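Novel Thermotoga maritima enzyme TM1112 (Thermotoga maritima, PDB 1O5U) is of unknown biochemical function but adopts the cupin fold, a small beta barrel of antiparallel strands, and is thought to be an enzyme. Local coordinates at residues Y54-K59 against P93-Y98; G58-T63 against C86-L91. One frame throughout, in Å; residues are numbered along the deposited sequence.

Contact 1 (Y54-K59 against P93-Y98)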
loop_
_atom_site.group_PDB
_atom_site.type_symbol
_atom_site.label_atom_id
_atom_site.label_comp_id
_atom_site.label_asym_id
_atom_site.label_seq_id
_atom_site.Cartn_x
_atom_site.Cartn_y
_atom_site.Cartn_z
ATOM N N TYR A 54 5.265 -2.305 0.073
ATOM C CA TYR A 54 5.886 -2.370 1.392
ATOM C C TYR A 54 6.108 -0.935 1.921
ATOM O O TYR A 54 6.795 -0.143 1.305
ATOM C CB TYR A 54 7.203 -3.150 1.366
ATOM C CG TYR A 54 7.824 -3.269 2.735
ATOM C CD1 TYR A 54 8.994 -2.573 3.065
ATOM C CD2 TYR A 54 7.163 -3.967 3.757
ATOM C CE1 TYR A 54 9.528 -2.656 4.311
ATOM C CE2 TYR A 54 7.683 -3.997 5.033
ATOM C CZ TYR A 54 8.864 -3.377 5.293
ATOM O OH TYR A 54 9.390 -3.457 6.569
ATOM N N ILE A 55 5.517 -0.627 3.053
ATOM C CA ILE A 55 5.555 0.739 3.612
ATOM C C ILE A 55 6.813 0.987 4.457
ATOM O O ILE A 55 7.041 0.362 5.532
ATOM C CB ILE A 55 4.267 1.058 4.439
ATOM C CG1 ILE A 55 2.990 0.658 3.735
ATOM C CG2 ILE A 55 4.201 2.517 4.857
ATOM C CD1 ILE A 55 2.815 1.213 2.358
ATOM N N LEU A 56 7.637 1.921 3.963
ATOM C CA LEU A 56 8.839 2.321 4.660
ATOM C C LEU A 56 8.557 3.372 5.726
ATOM O O LEU A 56 9.170 3.377 6.781
ATOM C CB LEU A 56 9.886 2.862 3.649
ATOM C CG LEU A 56 10.418 1.844 2.629
ATOM C CD1 LEU A 56 11.352 2.493 1.641
ATOM C CD2 LEU A 56 11.147 0.725 3.361
ATOM N N GLU A 57 7.650 4.296 5.417
ATOM C CA GLU A 57 7.255 5.361 6.309
ATOM C C GLU A 57 5.831 5.756 6.005
ATOM O O GLU A 57 5.389 5.648 4.876
ATOM C CB GLU A 57 8.119 6.610 6.110
ATOM C CG GLU A 57 9.611 6.431 6.313
ATOM C CD GLU A 57 10.003 6.139 7.774
ATOM O OE1 GLU A 57 9.230 6.401 8.723
ATOM O OE2 GLU A 57 11.132 5.629 7.968
ATOM N N GLY A 58 5.137 6.248 7.024
ATOM C CA GLY A 58 3.853 6.893 6.805
ATOM C C GLY A 58 2.659 6.167 7.352
ATOM O O GLY A 58 2.802 5.168 8.065
ATOM N N LYS A 59 1.509 6.720 7.059
ATOM C CA LYS A 59 0.226 6.225 7.599
ATOM C C LYS A 59 -0.836 6.705 6.652
ATOM O O LYS A 59 -0.918 7.911 6.347
ATOM C CB LYS A 59 -0.065 6.756 8.981
ATOM C CG LYS A 59 -1.422 6.254 9.557
ATOM C CD LYS A 59 -1.707 6.784 10.903
ATOM C CE LYS A 59 -2.926 6.131 11.466
ATOM N NZ LYS A 59 -3.256 6.664 12.880
ATOM N N PRO A 93 3.174 11.510 5.837
ATOM C CA PRO A 93 3.812 11.312 4.528
ATOM C C PRO A 93 4.315 9.902 4.303
ATOM O O PRO A 93 5.032 9.334 5.152
ATOM C CB PRO A 93 4.964 12.319 4.548
ATOM C CG PRO A 93 4.510 13.337 5.459
ATOM C CD PRO A 93 3.642 12.744 6.491
ATOM N N VAL A 94 3.985 9.361 3.135
ATOM C CA VAL A 94 4.209 7.932 2.830
ATOM C C VAL A 94 5.404 7.765 1.951
ATOM O O VAL A 94 5.636 8.602 1.078
ATOM C CB VAL A 94 2.945 7.166 2.380
ATOM C CG1 VAL A 94 1.928 7.248 3.436
ATOM C CG2 VAL A 94 2.364 7.660 1.117
ATOM N N ARG A 95 6.201 6.726 2.232
ATOM C CA ARG A 95 7.268 6.224 1.352
ATOM C C ARG A 95 7.110 4.728 1.269
ATOM O O ARG A 95 6.985 4.050 2.280
ATOM C CB ARG A 95 8.661 6.573 1.847
ATOM C CG ARG A 95 9.748 6.078 0.980
ATOM C CD ARG A 95 11.136 6.553 1.392
ATOM N NE ARG A 95 11.205 7.996 1.456
ATOM C CZ ARG A 95 11.776 8.693 2.410
ATOM N NH1 ARG A 95 11.727 10.008 2.348
ATOM N NH2 ARG A 95 12.392 8.110 3.427
ATOM N N LYS A 96 7.075 4.188 0.059
ATOM C CA LYS A 96 6.876 2.748 -0.097
ATOM C C LYS A 96 7.620 2.207 -1.284
ATOM O O LYS A 96 7.921 2.954 -2.259
ATOM C CB LYS A 96 5.382 2.441 -0.239
ATOM C CG LYS A 96 4.774 2.928 -1.472
ATOM C CD LYS A 96 3.248 2.821 -1.463
ATOM C CE LYS A 96 2.744 2.676 -2.893
ATOM N NZ LYS A 96 1.333 2.149 -2.873
ATOM N N HIS A 97 7.948 0.918 -1.195
ATOM C CA HIS A 97 8.354 0.100 -2.362
ATOM C C HIS A 97 7.080 -0.526 -2.953
ATOM O O HIS A 97 6.185 -0.931 -2.183
ATOM C CB HIS A 97 9.335 -1.011 -1.927
ATOM C CG HIS A 97 10.737 -0.536 -1.688
ATOM N ND1 HIS A 97 11.626 -0.312 -2.718
ATOM C CD2 HIS A 97 11.416 -0.279 -0.540
ATOM C CE1 HIS A 97 12.779 0.118 -2.225
ATOM N NE2 HIS A 97 12.685 0.137 -0.899
ATOM N N TYR A 98 6.980 -0.619 -4.288
ATOM C CA TYR A 98 5.765 -1.151 -4.917
ATOM C C TYR A 98 6.080 -2.018 -6.111
ATOM O O TYR A 98 7.071 -1.807 -6.799
ATOM C CB TYR A 98 4.752 -0.041 -5.271
ATOM C CG TYR A 98 5.183 0.792 -6.432
ATOM C CD1 TYR A 98 4.849 0.443 -7.741
ATOM C CD2 TYR A 98 5.994 1.890 -6.245
ATOM C CE1 TYR A 98 5.303 1.221 -8.828
ATOM C CE2 TYR A 98 6.426 2.656 -7.301
ATOM C CZ TYR A 98 6.098 2.335 -8.579
ATOM O OH TYR A 98 6.591 3.136 -9.621
#
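Tyr54 and His97 open an antiparallel ladder by exchanging both backbone hydrogen bonds, Tyr54 N to His97 O at 2.8 Å and His97 N to Tyr54 O at 3.0 Å. Ile55 and Lys96 follow as a non-hydrogen-bonded pair; then comes a classic beta bulge, where Leu56 and Glu57 both face Arg95. The carbonyl oxygen of Arg95 is gripped twice, by Leu56 N at 2.8 Å and, on a lone pair, by Glu57 N at 3.2 Å, while Arg95 N returns a bond to Glu57 O from above that carbonyl's plane.

Apolar contacts flank the ladder. Leu56 CG lies anti to its carbonyl carbon (chi1 -64°), which brings CD1 to 3.5 Å from CD2 of the His97 imidazole and also against the methylenes of Arg95. On the face that carries Ile55 and Lys96, Ile55 CD1 meets Lys96 CB at 3.9 Å. A side chain at Gly58 would run into Pro93 O and, at these backbone angles, jam against the carbonyl oxygen of Glu57.

The polar ends are held elsewhere: Arg95 NH1 in a salt bridge to Glu37, His97 ND1 by Trp33 O, and Lys96 NZ in a covalent link to an unidentified ligand. Strand 93-100 runs between strand 51-55 and the outermost strand 35-38 of this sheet, whose Trp36 touches both Val94 and Lys96, while beyond the bulge strand 58-64 leaves for the second sheet.

Contact 2 (G58-T63 against C86-L91)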
loop_
_atom_site.group_PDB
_atom_site.type_symbol
_atom_site.label_atom_id
_atom_site.label_comp_id
_atom_site.label_asym_id
_atom_site.label_seq_id
_atom_site.Cartn_x
_atom_site.Cartn_y
_atom_site.Cartn_z
ATOM N N GLY A 58 5.137 6.248 7.024
ATOM C CA GLY A 58 3.853 6.893 6.805
ATOM C C GLY A 58 2.659 6.167 7.352
ATOM O O GLY A 58 2.802 5.168 8.065
ATOM N N LYS A 59 1.509 6.720 7.059
ATOM C CA LYS A 59 0.226 6.225 7.599
ATOM C C LYS A 59 -0.836 6.705 6.652
ATOM O O LYS A 59 -0.918 7.911 6.347
ATOM C CB LYS A 59 -0.065 6.756 8.981
ATOM C CG LYS A 59 -1.422 6.254 9.557
ATOM C CD LYS A 59 -1.707 6.784 10.903
ATOM C CE LYS A 59 -2.926 6.131 11.466
ATOM N NZ LYS A 59 -3.256 6.664 12.880
ATOM N N VAL A 60 -1.686 5.778 6.213
ATOM C CA VAL A 60 -2.739 6.056 5.264
ATOM C C VAL A 60 -4.009 5.363 5.699
ATOM O O VAL A 60 -3.933 4.230 6.166
ATOM C CB VAL A 60 -2.395 5.517 3.867
ATOM C CG1 VAL A 60 -3.417 5.963 2.839
ATOM C CG2 VAL A 60 -1.016 5.988 3.449
ATOM N N GLU A 61 -5.139 6.058 5.588
ATOM C CA GLU A 61 -6.481 5.464 5.773
ATOM C C GLU A 61 -7.014 5.191 4.340
ATOM O O GLU A 61 -7.130 6.136 3.569
ATOM C CB GLU A 61 -7.435 6.424 6.485
ATOM C CG GLU A 61 -7.182 6.600 7.997
ATOM C CD GLU A 61 -7.960 7.750 8.670
ATOM O OE1 GLU A 61 -8.486 8.671 7.974
ATOM O OE2 GLU A 61 -7.992 7.792 9.953
ATOM N N VAL A 62 -7.328 3.943 4.010
ATOM C CA VAL A 62 -7.905 3.634 2.674
ATOM C C VAL A 62 -9.396 3.270 2.874
ATOM O O VAL A 62 -9.722 2.529 3.763
ATOM C CB VAL A 62 -7.112 2.528 1.997
ATOM C CG1 VAL A 62 -7.723 2.108 0.714
ATOM C CG2 VAL A 62 -5.664 2.933 1.801
ATOM N N THR A 63 -10.303 3.857 2.080
ATOM C CA THR A 63 -11.715 3.511 2.093
ATOM C C THR A 63 -12.038 3.042 0.685
ATOM O O THR A 63 -11.862 3.804 -0.262
ATOM C CB THR A 63 -12.576 4.732 2.426
ATOM O OG1 THR A 63 -12.186 5.236 3.720
ATOM C CG2 THR A 63 -14.012 4.338 2.594
ATOM N N CYS A 86 -10.735 3.026 -4.732
ATOM C CA CYS A 86 -10.698 3.433 -3.355
ATOM C C CYS A 86 -10.251 4.854 -3.251
ATOM O O CYS A 86 -9.937 5.500 -4.256
ATOM C CB CYS A 86 -9.744 2.531 -2.563
ATOM S SG CYS A 86 -8.029 2.622 -3.107
ATOM N N ARG A 87 -10.284 5.365 -2.028
ATOM C CA ARG A 87 -9.761 6.692 -1.738
ATOM C C ARG A 87 -8.694 6.531 -0.694
ATOM O O ARG A 87 -8.902 5.825 0.288
ATOM C CB ARG A 87 -10.865 7.578 -1.209
ATOM C CG ARG A 87 -10.465 9.040 -1.026
ATOM C CD ARG A 87 -11.653 9.959 -1.130
ATOM N NE ARG A 87 -11.307 11.374 -0.988
ATOM C CZ ARG A 87 -11.033 12.210 -1.999
ATOM N NH1 ARG A 87 -11.044 11.807 -3.249
ATOM N NH2 ARG A 87 -10.738 13.473 -1.738
ATOM N N TRP A 88 -7.539 7.130 -0.956
ATOM C CA TRP A 88 -6.436 7.240 -0.031
ATOM C C TRP A 88 -6.499 8.543 0.749
ATOM O O TRP A 88 -6.682 9.619 0.161
ATOM C CB TRP A 88 -5.092 7.213 -0.793
ATOM C CG TRP A 88 -4.577 5.834 -1.140
ATOM C CD1 TRP A 88 -5.275 4.838 -1.728
ATOM C CD2 TRP A 88 -3.254 5.333 -0.934
ATOM N NE1 TRP A 88 -4.471 3.733 -1.890
ATOM C CE2 TRP A 88 -3.222 4.010 -1.421
ATOM C CE3 TRP A 88 -2.073 5.874 -0.422
ATOM C CZ2 TRP A 88 -2.108 3.231 -1.337
ATOM C CZ3 TRP A 88 -0.962 5.098 -0.377
ATOM C CH2 TRP A 88 -0.974 3.790 -0.820
ATOM N N LYS A 89 -6.329 8.458 2.066
ATOM C CA LYS A 89 -6.117 9.647 2.913
ATOM C C LYS A 89 -4.784 9.498 3.598
ATOM O O LYS A 89 -4.632 8.673 4.526
ATOM C CB LYS A 89 -7.224 9.783 3.957
ATOM C CG LYS A 89 -7.153 11.114 4.703
ATOM C CD LYS A 89 -8.343 11.370 5.560
ATOM C CE LYS A 89 -8.173 12.714 6.269
ATOM N NZ LYS A 89 -9.234 12.976 7.294
ATOM N N VAL A 90 -3.797 10.219 3.095
ATOM C CA VAL A 90 -2.438 10.102 3.586
ATOM C C VAL A 90 -2.339 11.010 4.832
ATOM O O VAL A 90 -2.447 12.221 4.750
ATOM C CB VAL A 90 -1.416 10.556 2.549
ATOM C CG1 VAL A 90 -0.014 10.573 3.179
ATOM C CG2 VAL A 90 -1.449 9.699 1.256
ATOM N N LEU A 91 -2.209 10.408 6.002
ATOM C CA LEU A 91 -2.208 11.146 7.257
ATOM C C LEU A 91 -0.795 11.532 7.690
ATOM O O LEU A 91 -0.588 12.599 8.303
ATOM C CB LEU A 91 -2.834 10.268 8.341
ATOM C CG LEU A 91 -4.307 9.905 8.143
ATOM C CD1 LEU A 91 -4.709 8.903 9.187
ATOM C CD2 LEU A 91 -5.209 11.115 8.178
HETATM O O HOH W 1 -9.398 11.104 9.042
#
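Val60 and Val62 share one face of an antiparallel ladder with Trp88 and Val90, in the four-stranded sheet of the cupin barrel. The backbone polar groups are met in pairs: Glu61 N to Lys89 O and Lys89 N to Glu61 O, each 2.9 Å, then Thr63 with Arg87, and Leu91 N closes the ladder on Lys59 O at 2.8 Å. The backbones of Val60 and Val62 bond instead to Ile72 and Tyr70 of strand 69-73.

On the opposite face Glu61 and Lys89 lie side by side, beyond salt-bridge range; a water bridges them, donating to Glu61 OE1 and accepting from Lys89 NZ. Arg87 NH1 and NE form salt bridges to Asp44 and Glu42, and Thr63 OG1 is hydrogen-bonded to Lys69 NZ.

Trp88 meets the rings of Phe43 and Trp36, and its NE1 bonds weakly to Tyr47 OH. Val60 CG1 reaches 3.5 Å from Trp88 CE3, and Val62 CG2, anti to its carbonyl carbon, is set over the indole face. With an alanine here, the Val60 and Val62 methyls would probably lose their aromatic partner and a gap open beside Phe43. The CH-pi contact puts Val62 CG2 4.0 Å from the centroid of the Trp88 five-membered ring.

How the contacts relate
The centres of the two contacts lie 11 Å apart, and Gly58 and Lys59 belong to both. Along the chain their first segments run on from 54-59 into 58-63; strand 85-90 then supplies the partner in contact 2, and strand 93-100, next in sequence, the one in contact 1. The chain turns a corner twice, at 56-57 and at 91, so contact 1 starts in the five-stranded sheet and contact 2 lies in the four-stranded one. Inside the barrel they touch: Val94 packs on Val60, and Lys96 NZ approaches Trp88 CH2 at 3.5 Å. The unidentified ligand near both Lys96 and Trp88 may mark a pocket between the sheets.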